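Local coordinates for microcin B17-processing protein McbD (Escherichia coli str. K-12 substr. MG1655, PDB 6GRH) that is needed to process the inactive microcin B17 precursor peptide into active antibiotic, probably as the YcaO-family, ATP-using cyclodehydratase component of the processing machinery, at residues M169-L174 with L364-S369. The protein carries 1 engineered substitution. Residues are numbered along the deposited sequence; the frame is centred on the assembly and turned at random.
Engineered in segment 169-174: R171 (natural residue Thr).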
loop_
_atom_site.group_PDB
_atom_site.type_symbol
_atom_site.label_atom_id
_atom_site.label_comp_id
_atom_site.label_asym_id
_atom_site.label_seq_id
_atom_site.Cartn_x
_atom_site.Cartn_y
_atom_site.Cartn_z
ATOM N N MET E 169 -42.110 22.305 -18.207
ATOM C CA MET E 169 -42.590 21.763 -19.472
ATOM C C MET E 169 -43.031 20.314 -19.314
ATOM O O MET E 169 -44.093 19.939 -19.795
ATOM C CB MET E 169 -41.518 21.866 -20.560
ATOM C CG MET E 169 -41.587 23.161 -21.328
ATOM S SD MET E 169 -43.228 23.301 -22.052
ATOM C CE MET E 169 -43.586 24.984 -21.599
ATOM N N GLU E 170 -42.224 19.516 -18.622
ATOM C CA GLU E 170 -42.534 18.088 -18.402
ATOM C C GLU E 170 -43.899 17.889 -17.739
ATOM O O GLU E 170 -44.744 17.145 -18.227
ATOM C CB GLU E 170 -41.468 17.416 -17.506
ATOM C CG GLU E 170 -40.210 17.044 -18.258
ATOM C CD GLU E 170 -38.994 16.817 -17.379
ATOM O OE1 GLU E 170 -39.131 16.605 -16.162
ATOM O OE2 GLU E 170 -37.878 16.860 -17.926
ATOM N N ARG E 171 -44.092 18.568 -16.614
ATOM C CA ARG E 171 -45.260 18.369 -15.779
ATOM C C ARG E 171 -46.517 18.970 -16.404
ATOM O O ARG E 171 -47.572 18.330 -16.397
ATOM C CB ARG E 171 -45.019 18.917 -14.355
ATOM C CG ARG E 171 -43.773 18.356 -13.654
ATOM C CD ARG E 171 -43.863 16.855 -13.435
ATOM N NE ARG E 171 -42.611 16.305 -12.912
ATOM C CZ ARG E 171 -42.237 16.280 -11.632
ATOM N NH1 ARG E 171 -42.994 16.795 -10.654
ATOM N NH2 ARG E 171 -41.060 15.729 -11.318
ATOM N N GLN E 172 -46.400 20.160 -16.995
ATOM C CA GLN E 172 -47.550 20.766 -17.678
ATOM C C GLN E 172 -47.957 19.900 -18.862
ATOM O O GLN E 172 -49.160 19.639 -19.050
ATOM C CB GLN E 172 -47.293 22.208 -18.114
ATOM C CG GLN E 172 -46.952 23.170 -16.979
ATOM C CD GLN E 172 -48.036 23.305 -15.943
ATOM O OE1 GLN E 172 -49.245 23.319 -16.271
ATOM N NE2 GLN E 172 -47.625 23.444 -14.685
ATOM N N SER E 173 -46.969 19.412 -19.619
ATOM C CA SER E 173 -47.228 18.469 -20.723
ATOM C C SER E 173 -47.898 17.188 -20.247
ATOM O O SER E 173 -48.815 16.694 -20.883
ATOM C CB SER E 173 -45.952 18.111 -21.498
ATOM O OG SER E 173 -45.414 19.266 -22.142
ATOM N N LEU E 174 -47.452 16.666 -19.124
ATOM C CA LEU E 174 -47.983 15.417 -18.593
ATOM C C LEU E 174 -49.435 15.559 -18.127
ATOM O O LEU E 174 -50.239 14.654 -18.354
ATOM C CB LEU E 174 -47.124 14.947 -17.424
ATOM C CG LEU E 174 -47.603 13.709 -16.654
ATOM C CD1 LEU E 174 -47.597 12.450 -17.517
ATOM C CD2 LEU E 174 -46.768 13.519 -15.405
ATOM N N LEU E 364 -50.707 24.693 -10.929
ATOM C CA LEU E 364 -49.789 25.034 -9.821
ATOM C C LEU E 364 -49.100 23.808 -9.228
ATOM O O LEU E 364 -48.036 23.926 -8.632
ATOM C CB LEU E 364 -50.515 25.840 -8.724
ATOM C CG LEU E 364 -50.673 27.330 -9.048
ATOM C CD1 LEU E 364 -51.591 28.012 -8.053
ATOM C CD2 LEU E 364 -49.345 28.063 -9.091
ATOM N N HIS E 365 -49.707 22.644 -9.371
ATOM C CA HIS E 365 -49.091 21.402 -8.944
ATOM C C HIS E 365 -49.714 20.257 -9.742
ATOM O O HIS E 365 -50.598 20.504 -10.549
ATOM C CB HIS E 365 -49.281 21.227 -7.430
ATOM C CG HIS E 365 -50.710 21.163 -7.003
ATOM N ND1 HIS E 365 -51.491 20.047 -7.193
ATOM C CD2 HIS E 365 -51.481 22.058 -6.344
ATOM C CE1 HIS E 365 -52.695 20.267 -6.698
ATOM N NE2 HIS E 365 -52.711 21.476 -6.163
ATOM N N MET E 366 -49.288 19.021 -9.515
ATOM C CA MET E 366 -49.678 17.915 -10.400
ATOM C C MET E 366 -50.692 16.918 -9.843
ATOM O O MET E 366 -50.945 15.880 -10.471
ATOM C CB MET E 366 -48.426 17.181 -10.909
ATOM C CG MET E 366 -47.764 16.220 -9.946
ATOM S SD MET E 366 -46.413 15.335 -10.759
ATOM C CE MET E 366 -47.282 14.182 -11.811
ATOM N N ASN E 367 -51.269 17.218 -8.686
ATOM C CA ASN E 367 -52.275 16.350 -8.077
ATOM C C ASN E 367 -53.705 16.839 -8.367
ATOM O O ASN E 367 -54.263 17.616 -7.601
ATOM C CB ASN E 367 -52.032 16.277 -6.568
ATOM C CG ASN E 367 -53.001 15.354 -5.862
ATOM O OD1 ASN E 367 -53.748 14.607 -6.497
ATOM N ND2 ASN E 367 -52.984 15.394 -4.530
ATOM N N ASN E 368 -54.321 16.375 -9.447
ATOM C CA ASN E 368 -55.695 16.829 -9.710
ATOM C C ASN E 368 -56.771 16.043 -8.900
ATOM O O ASN E 368 -57.943 16.308 -9.061
ATOM C CB ASN E 368 -56.013 17.003 -11.217
ATOM C CG ASN E 368 -55.483 15.891 -12.056
ATOM O OD1 ASN E 368 -54.658 16.095 -12.964
ATOM N ND2 ASN E 368 -55.900 14.681 -11.716
ATOM N N SER E 369 -56.361 15.110 -8.026
ATOM C CA SER E 369 -57.250 14.578 -6.973
ATOM C C SER E 369 -57.317 15.492 -5.734
ATOM O O SER E 369 -58.126 15.265 -4.853
ATOM C CB SER E 369 -56.827 13.169 -6.537
ATOM O OG SER E 369 -55.806 13.209 -5.549
#
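R171, an engineered residue where the natural protein has threonine, meets M366 through its outer half: NH1 comes to 3.7 Å from M366 SD and CD passes the same sulfur at 4.0 Å. The guanidinium approaches the thioether obliquely, brought there by a chain that bends at chi2 (-63°). NH1 also has a hydrogen-bond partner outside the two segments, while NH2 makes a long, weak ion pair with E167, one turn earlier on the helix. Q172 points its CB away from the loop, yet its NE2 bonds F363 O, a polar link between helix and loop just ahead of residues 364-369. Within the YcaO domain the loop that follows strand 350-358 lies here against helix 157-180, and residues 169-174 and 364-369 themselves meet through side chains alone. S173 OG donates to M169 O over 2.8 Å, a bond inside the helix that reaches the carbonyl from the face of its plane opposite the backbone N of S173. L174 CD2 touches M366 CE at 3.7 Å, an apolar contact in the chain's interior; the bend of M366 at chi3 (-74°) carries the methyl to this leucine while the sulfur stays beside R171. The backbone N of M366 is held by D147 OD2. N367 N donates to H365 ND1 at 3.2 Å, in the plane of the imidazole.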